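Local coordinates for extracellular solute-binding protein family 1 (Arthrobacter chlorophenolicus, PDB 4R2F), which probably captures beta-linked gluco-oligosaccharides for an ABC-type sugar importer, and binds the disaccharide laminaribiose, at residues 94-99 with 326-331; 171-176 with 180-185; 404-407 with 411-414. All blocks are in the same frame, centred on the assembly; numbering follows the deposited sequence.

Contact 1: residues 94-99 with 326-331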
loop_
_atom_site.group_PDB
_atom_site.type_symbol
_atom_site.label_atom_id
_atom_site.label_comp_id
_atom_site.label_asym_id
_atom_site.label_seq_id
_atom_site.Cartn_x
_atom_site.Cartn_y
_atom_site.Cartn_z
ATOM N N PRO A 94 19.076 3.077 9.791
ATOM C CA PRO A 94 19.753 2.095 8.963
ATOM C C PRO A 94 20.546 2.719 7.822
ATOM O O PRO A 94 20.417 3.932 7.542
ATOM C CB PRO A 94 18.587 1.294 8.408
ATOM C CG PRO A 94 17.553 2.347 8.172
ATOM C CD PRO A 94 17.686 3.281 9.348
ATOM N N ALA A 95 21.329 1.882 7.143
ATOM C CA ALA A 95 21.990 2.267 5.894
ATOM C C ALA A 95 21.030 2.187 4.692
ATOM O O ALA A 95 21.097 3.002 3.756
ATOM C CB ALA A 95 23.196 1.364 5.649
ATOM N N VAL A 96 20.163 1.180 4.731
ATOM C CA VAL A 96 19.214 0.874 3.680
ATOM C C VAL A 96 17.900 0.434 4.297
ATOM O O VAL A 96 17.883 -0.237 5.336
ATOM C CB VAL A 96 19.700 -0.320 2.823
ATOM C CG1 VAL A 96 18.768 -0.565 1.644
ATOM C CG2 VAL A 96 21.126 -0.103 2.347
ATOM N N SER A 97 16.797 0.764 3.638
ATOM C CA SER A 97 15.501 0.303 4.091
ATOM C C SER A 97 14.432 0.256 3.023
ATOM O O SER A 97 14.510 0.925 1.968
ATOM C CB SER A 97 14.991 1.183 5.264
ATOM O OG SER A 97 14.285 2.331 4.827
ATOM N N THR A 98 13.416 -0.547 3.313
ATOM C CA THR A 98 12.100 -0.357 2.737
ATOM C C THR A 98 11.307 0.493 3.734
ATOM O O THR A 98 11.857 1.026 4.697
ATOM C CB THR A 98 11.384 -1.689 2.485
ATOM O OG1 THR A 98 11.162 -2.390 3.730
ATOM C CG2 THR A 98 12.204 -2.533 1.582
ATOM N N GLY A 99 10.033 0.675 3.489
ATOM C CA GLY A 99 9.220 1.481 4.402
ATOM C C GLY A 99 8.080 2.092 3.648
ATOM O O GLY A 99 7.571 1.504 2.693
ATOM N N GLU A 326 25.339 0.487 -1.857
ATOM C CA GLU A 326 25.017 0.331 -3.270
ATOM C C GLU A 326 25.132 -1.107 -3.711
ATOM O O GLU A 326 24.259 -1.611 -4.397
ATOM C CB GLU A 326 25.911 1.236 -4.114
ATOM C CG GLU A 326 25.467 2.671 -3.983
ATOM C CD GLU A 326 26.519 3.695 -4.326
ATOM O OE1 GLU A 326 27.695 3.357 -4.629
ATOM O OE2 GLU A 326 26.132 4.872 -4.304
ATOM N N GLU A 327 26.196 -1.777 -3.291
ATOM C CA GLU A 327 26.341 -3.198 -3.575
ATOM C C GLU A 327 25.213 -4.015 -2.968
ATOM O O GLU A 327 24.686 -4.918 -3.625
ATOM C CB GLU A 327 27.687 -3.733 -3.070
ATOM C CG GLU A 327 28.899 -3.306 -3.900
ATOM C CD GLU A 327 28.818 -3.688 -5.381
ATOM O OE1 GLU A 327 28.508 -4.855 -5.712
ATOM O OE2 GLU A 327 29.096 -2.812 -6.224
ATOM N N PHE A 328 24.837 -3.700 -1.725
ATOM C CA PHE A 328 23.770 -4.426 -1.075
ATOM C C PHE A 328 22.510 -4.280 -1.894
ATOM O O PHE A 328 21.823 -5.270 -2.135
ATOM C CB PHE A 328 23.466 -3.959 0.360
ATOM C CG PHE A 328 22.270 -4.671 0.963
ATOM C CD1 PHE A 328 22.391 -5.949 1.480
ATOM C CD2 PHE A 328 21.010 -4.090 0.944
ATOM C CE1 PHE A 328 21.301 -6.624 1.984
ATOM C CE2 PHE A 328 19.908 -4.753 1.446
ATOM C CZ PHE A 328 20.051 -6.035 1.965
ATOM N N VAL A 329 22.188 -3.046 -2.287
ATOM C CA VAL A 329 20.915 -2.800 -2.980
ATOM C C VAL A 329 20.888 -3.546 -4.311
ATOM O O VAL A 329 19.874 -4.103 -4.670
ATOM C CB VAL A 329 20.597 -1.299 -3.169
ATOM C CG1 VAL A 329 19.403 -1.096 -4.111
ATOM C CG2 VAL A 329 20.331 -0.610 -1.832
ATOM N N VAL A 330 22.009 -3.578 -5.024
ATOM C CA VAL A 330 22.057 -4.275 -6.313
ATOM C C VAL A 330 21.897 -5.787 -6.098
ATOM O O VAL A 330 21.145 -6.483 -6.823
ATOM C CB VAL A 330 23.367 -3.930 -7.050
ATOM C CG1 VAL A 330 23.553 -4.752 -8.305
ATOM C CG2 VAL A 330 23.388 -2.448 -7.385
ATOM N N TYR A 331 22.591 -6.291 -5.095
ATOM C CA TYR A 331 22.457 -7.691 -4.702
ATOM C C TYR A 331 21.001 -8.024 -4.366
ATOM O O TYR A 331 20.438 -9.022 -4.841
ATOM C CB TYR A 331 23.395 -7.981 -3.508
ATOM C CG TYR A 331 23.052 -9.245 -2.755
ATOM C CD1 TYR A 331 23.532 -10.499 -3.164
ATOM C CD2 TYR A 331 22.226 -9.190 -1.644
ATOM C CE1 TYR A 331 23.195 -11.654 -2.461
ATOM C CE2 TYR A 331 21.892 -10.326 -0.938
ATOM C CZ TYR A 331 22.368 -11.556 -1.345
ATOM O OH TYR A 331 21.996 -12.645 -0.594
#
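Val96 reaches the helix with both of its methyls, each one meeting a different residue. CG1 touches Val329 CG2 at 3.8 Å, and CG2 comes obliquely to the aromatic ring of Phe328, nearest to its CD2 at 4.2 Å. The fork follows from the valine rotamer: CG1 is anti to the backbone N (chi1 -175°) and CG2 anti to the carbonyl carbon, an orientation that gives Phe328 and Val329 one methyl each. The bond from CA to CB of Phe328 points toward the strand, and chi1 of 175° sets CG anti to its own N. All three side chains are buried, and what joins them is purely apolar.

Strand 96-97 lies inside the sheet of one lobe, parallel to strand 40-44 and antiparallel to strand 306-316, with helix 322-335 laid over it. The strand order 70-74, 40-44, 96-97, 306-316, 113-114, in which 306-316 alone runs antiparallel to its neighbours, is that of class II periplasmic binding proteins.

Further out, Phe328 belongs to an aromatic cluster: it meets Phe63 edge-to-face and also touches Phe42 and Tyr332. Val329 rests on Met315 and Val119, while Ile40 and Ile313 border Val96 from the two flanking strands, and backbone hydrogen bonds from Val96 to Lys41 and Trp43 hold the valine in its place on the sheet.

Contact 2: residues 171-176 with 180-185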
loop_
_atom_site.group_PDB
_atom_site.type_symbol
_atom_site.label_atom_id
_atom_site.label_comp_id
_atom_site.label_asym_id
_atom_site.label_seq_id
_atom_site.Cartn_x
_atom_site.Cartn_y
_atom_site.Cartn_z
ATOM N N GLY A 171 -25.360 -11.039 -6.016
ATOM C CA GLY A 171 -24.309 -10.987 -7.013
ATOM C C GLY A 171 -23.196 -10.036 -6.590
ATOM O O GLY A 171 -23.337 -9.235 -5.651
ATOM N N VAL A 172 -22.083 -10.140 -7.299
ATOM C CA VAL A 172 -20.930 -9.311 -7.041
ATOM C C VAL A 172 -21.228 -7.885 -7.521
ATOM O O VAL A 172 -21.597 -7.685 -8.677
ATOM C CB VAL A 172 -19.702 -9.875 -7.760
ATOM C CG1 VAL A 172 -18.515 -8.919 -7.660
ATOM C CG2 VAL A 172 -19.355 -11.243 -7.187
ATOM N N PRO A 173 -21.067 -6.901 -6.636
ATOM C CA PRO A 173 -21.354 -5.511 -6.963
ATOM C C PRO A 173 -20.595 -4.992 -8.172
ATOM O O PRO A 173 -19.453 -5.410 -8.409
ATOM C CB PRO A 173 -20.889 -4.763 -5.723
ATOM C CG PRO A 173 -20.862 -5.766 -4.660
ATOM C CD PRO A 173 -20.466 -7.028 -5.302
ATOM N N THR A 174 -21.229 -4.087 -8.922
ATOM C CA THR A 174 -20.594 -3.419 -10.060
ATOM C C THR A 174 -20.468 -1.928 -9.816
ATOM O O THR A 174 -19.842 -1.221 -10.602
ATOM C CB THR A 174 -21.415 -3.625 -11.334
ATOM O OG1 THR A 174 -22.740 -3.143 -11.107
ATOM C CG2 THR A 174 -21.471 -5.106 -11.698
ATOM N N ASP A 175 -21.070 -1.446 -8.728
ATOM C CA ASP A 175 -21.047 -0.031 -8.408
ATOM C C ASP A 175 -21.436 0.185 -6.971
ATOM O O ASP A 175 -21.758 -0.788 -6.270
ATOM C CB ASP A 175 -21.955 0.766 -9.358
ATOM C CG ASP A 175 -23.427 0.318 -9.340
ATOM O OD1 ASP A 175 -23.910 -0.421 -8.449
ATOM O OD2 ASP A 175 -24.117 0.753 -10.267
ATOM N N TRP A 176 -21.403 1.440 -6.529
ATOM C CA TRP A 176 -21.655 1.757 -5.112
ATOM C C TRP A 176 -23.061 1.353 -4.675
ATOM O O TRP A 176 -23.239 0.799 -3.598
ATOM C CB TRP A 176 -21.408 3.241 -4.824
ATOM C CG TRP A 176 -19.962 3.605 -4.862
ATOM C CD1 TRP A 176 -18.933 2.835 -5.358
ATOM C CD2 TRP A 176 -19.362 4.823 -4.413
ATOM N NE1 TRP A 176 -17.743 3.490 -5.207
ATOM C CE2 TRP A 176 -17.973 4.716 -4.643
ATOM C CE3 TRP A 176 -19.858 5.987 -3.820
ATOM C CZ2 TRP A 176 -17.077 5.729 -4.309
ATOM C CZ3 TRP A 176 -18.966 6.980 -3.478
ATOM C CH2 TRP A 176 -17.592 6.847 -3.729
ATOM N N LEU A 180 -23.929 -1.414 -1.667
ATOM C CA LEU A 180 -24.840 -1.177 -0.535
ATOM C C LEU A 180 -25.962 -2.209 -0.452
ATOM O O LEU A 180 -26.211 -2.754 0.616
ATOM C CB LEU A 180 -25.434 0.226 -0.606
ATOM C CG LEU A 180 -26.348 0.644 0.548
ATOM C CD1 LEU A 180 -25.614 0.660 1.879
ATOM C CD2 LEU A 180 -26.963 1.999 0.252
ATOM N N GLU A 181 -26.644 -2.479 -1.560
ATOM C CA GLU A 181 -27.705 -3.516 -1.565
ATOM C C GLU A 181 -27.178 -4.877 -1.163
ATOM O O GLU A 181 -27.724 -5.521 -0.286
ATOM C CB GLU A 181 -28.407 -3.630 -2.938
ATOM C CG GLU A 181 -29.323 -2.460 -3.262
ATOM C CD GLU A 181 -30.310 -2.180 -2.143
ATOM O OE1 GLU A 181 -31.077 -3.106 -1.812
ATOM O OE2 GLU A 181 -30.308 -1.053 -1.586
ATOM N N ALA A 182 -26.109 -5.321 -1.806
ATOM C CA ALA A 182 -25.579 -6.632 -1.508
ATOM C C ALA A 182 -25.084 -6.681 -0.059
ATOM O O ALA A 182 -25.306 -7.674 0.648
ATOM C CB ALA A 182 -24.458 -6.967 -2.457
ATOM N N GLY A 183 -24.432 -5.606 0.366
ATOM C CA GLY A 183 -23.973 -5.465 1.740
ATOM C C GLY A 183 -25.061 -5.662 2.781
ATOM O O GLY A 183 -24.862 -6.390 3.757
ATOM N N LYS A 184 -26.204 -5.003 2.593
ATOM C CA LYS A 184 -27.370 -5.237 3.467
ATOM C C LYS A 184 -27.790 -6.726 3.533
ATOM O O LYS A 184 -28.169 -7.217 4.589
ATOM C CB LYS A 184 -28.579 -4.420 3.004
ATOM C CG LYS A 184 -28.473 -2.920 3.196
ATOM C CD LYS A 184 -29.768 -2.281 2.713
ATOM C CE LYS A 184 -29.663 -0.775 2.613
ATOM N NZ LYS A 184 -31.002 -0.175 2.401
ATOM N N LYS A 185 -27.753 -7.428 2.403
ATOM C CA LYS A 185 -28.171 -8.833 2.376
ATOM C C LYS A 185 -27.126 -9.692 3.040
ATOM O O LYS A 185 -27.453 -10.668 3.680
ATOM C CB LYS A 185 -28.385 -9.337 0.953
ATOM C CG LYS A 185 -29.483 -8.623 0.188
ATOM C CD LYS A 185 -30.857 -9.093 0.608
ATOM C CE LYS A 185 -31.903 -8.497 -0.309
ATOM N NZ LYS A 185 -33.257 -8.945 0.097
#
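Trp176 meets Leu180 through its backbone and turns its indole the other way, to stack on the ring of Phe240; Met212 and Asn215 of helix 204-215, and Ala237 of helix 232-246, line that indole as well. Pro173 brings its puckered ring against the helix, CG lying 4.4 Å from Ala182 CB. That same methyl is 4.1 Å from Gly171 O, so Ala182 sits against the incoming loop at two points, one apolar and one a carbonyl oxygen.

The polar link is the first-turn helical bond, from Leu180 N to Trp176 O at 3.0 Å. Leu180 keeps its CB near the same oxygen, 3.8 Å from Trp176 O, then carries CG anti to its backbone N (chi1 -177°), which leaves the branched end against Glu243 and Leu244 of helix 232-246.

Asp175 is the N-cap of helix 176-188. Its carboxylate caps a backbone N of the first turn, and OD1 also bonds Ser178 OG, which in turn pairs with Thr174 N, stitching the loop to the helix it starts. Backbone bonds from Thr174 and Trp176 to Ala298 tie the loop to the chain just past strand 291-294, so the start of helix 176-188 is held between that strand's end and helices 204-215 and 232-246.

Contact 3: residues 404-407 with 411-414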
loop_
_atom_site.group_PDB
_atom_site.type_symbol
_atom_site.label_atom_id
_atom_site.label_comp_id
_atom_site.label_asym_id
_atom_site.label_seq_id
_atom_site.Cartn_x
_atom_site.Cartn_y
_atom_site.Cartn_z
ATOM N N THR A 404 -9.815 8.605 9.325
ATOM C CA THR A 404 -10.320 7.260 9.113
ATOM C C THR A 404 -11.136 6.782 10.317
ATOM O O THR A 404 -12.192 6.186 10.151
ATOM C CB THR A 404 -9.167 6.253 8.832
ATOM O OG1 THR A 404 -8.368 6.715 7.736
ATOM C CG2 THR A 404 -9.732 4.881 8.494
ATOM N N GLN A 405 -10.620 7.000 11.515
ATOM C CA GLN A 405 -11.270 6.461 12.687
ATOM C C GLN A 405 -12.585 7.172 12.929
ATOM O O GLN A 405 -13.588 6.559 13.325
ATOM C CB GLN A 405 -10.320 6.513 13.873
ATOM C CG GLN A 405 -9.168 5.526 13.696
ATOM C CD GLN A 405 -8.267 5.363 14.907
ATOM O OE1 GLN A 405 -8.087 6.281 15.693
ATOM N NE2 GLN A 405 -7.692 4.176 15.060
ATOM N N THR A 406 -12.596 8.460 12.630
ATOM C CA THR A 406 -13.819 9.256 12.687
ATOM C C THR A 406 -14.895 8.751 11.738
ATOM O O THR A 406 -16.068 8.616 12.119
ATOM C CB THR A 406 -13.479 10.741 12.402
ATOM O OG1 THR A 406 -12.785 11.277 13.540
ATOM C CG2 THR A 406 -14.701 11.566 12.117
ATOM N N VAL A 407 -14.515 8.458 10.500
ATOM C CA VAL A 407 -15.496 7.982 9.535
ATOM C C VAL A 407 -16.002 6.583 9.916
ATOM O O VAL A 407 -17.208 6.299 9.849
ATOM C CB VAL A 407 -14.911 7.984 8.112
ATOM C CG1 VAL A 407 -15.862 7.328 7.134
ATOM C CG2 VAL A 407 -14.597 9.408 7.671
ATOM N N LYS A 411 -18.630 9.318 13.679
ATOM C CA LYS A 411 -18.569 10.255 14.788
ATOM C C LYS A 411 -19.070 11.643 14.396
ATOM O O LYS A 411 -19.515 12.396 15.246
ATOM C CB LYS A 411 -17.135 10.324 15.316
ATOM C CG LYS A 411 -17.000 10.846 16.723
ATOM C CD LYS A 411 -17.574 9.867 17.728
ATOM C CE LYS A 411 -16.921 10.099 19.060
ATOM N NZ LYS A 411 -17.846 9.831 20.166
ATOM N N THR A 412 -19.038 11.968 13.110
ATOM C CA THR A 412 -19.479 13.271 12.645
ATOM C C THR A 412 -19.918 13.189 11.198
ATOM O O THR A 412 -19.922 12.112 10.604
ATOM C CB THR A 412 -18.396 14.346 12.862
ATOM O OG1 THR A 412 -18.990 15.635 12.673
ATOM C CG2 THR A 412 -17.245 14.175 11.886
ATOM N N ASP A 413 -20.343 14.321 10.649
ATOM C CA ASP A 413 -20.822 14.367 9.276
ATOM C C ASP A 413 -19.629 14.528 8.304
ATOM O O ASP A 413 -18.510 14.870 8.711
ATOM C CB ASP A 413 -21.834 15.498 9.084
ATOM C CG ASP A 413 -21.202 16.860 9.247
ATOM O OD1 ASP A 413 -20.968 17.282 10.405
ATOM O OD2 ASP A 413 -20.914 17.492 8.216
ATOM N N ALA A 414 -19.893 14.269 7.035
ATOM C CA ALA A 414 -18.824 14.146 6.019
ATOM C C ALA A 414 -18.020 15.431 5.891
ATOM O O ALA A 414 -16.783 15.431 5.975
ATOM C CB ALA A 414 -19.439 13.753 4.681
#
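Lys411 N donates to Thr406 O five residues back, at 3.1 Å, almost straight at the hydrogen (171°) and in the carbonyl plane, which draws the chain leaving helix 398-408 back over its last turn. Thr406 and Lys411 are the closest pair of residues, their CA atoms 5.3 Å apart.

The side chains of this turn meet through methyl and methylene groups. Thr406 CG2 lies 3.7 Å from Thr412 CG2, the two threonines crossing at a slant, and 4.2 Å from Lys411 CB; beyond CB the lysine leads away. In Thr406 the methyl is anti to the backbone N and the hydroxyl sits beside that N (chi1 -72°), an arrangement that splits the residue's two jobs: CG2 points out to the returning chain, while OG1 hydrogen-bonds Gln402 O one turn earlier in its own helix. Thr412 has its methyl in the crowded position between backbone N and carbonyl carbon, with OG1 anti to N (chi1 -167°); that hydroxyl makes a weak bond to Asp413 OD1, at 3.4 Å.

Ala417, on helix 414-428, touches both threonines, and Ala414 packs on Val238 and Glu239 of helix 232-246. Asp413 is the N-cap of helix 414-428: its side chain caps a backbone N of the first turn, and OD1 bonds Ser416 OG. A six-to-one bond with an apolar touch between the same two residues is consistent with a Schellman motif ending one helix, directly joined here to an N-cap starting the next: a tight helix-to-helix connection near the C-terminus.

How the contacts relate
Contact 1 stands apart from the other two, on the opposite side of the chain's centre: its centre is about 44 Å from that of contact 2 and about 39 Å from that of contact 3. It closes a long loop, strand 96-97 to helix 322-335, inside which contact 2 is nested; contact 3 follows after both. The centres of contacts 2 and 3 lie about 22 Å apart, and both lean on helices 204-215 and 232-246. The chain therefore leaves the lobe of contact 1, builds contact 2, returns to close contact 1, then crosses once more to the side of contact 2 to form contact 3, the repeated crossing expected of a two-lobed solute-binding protein.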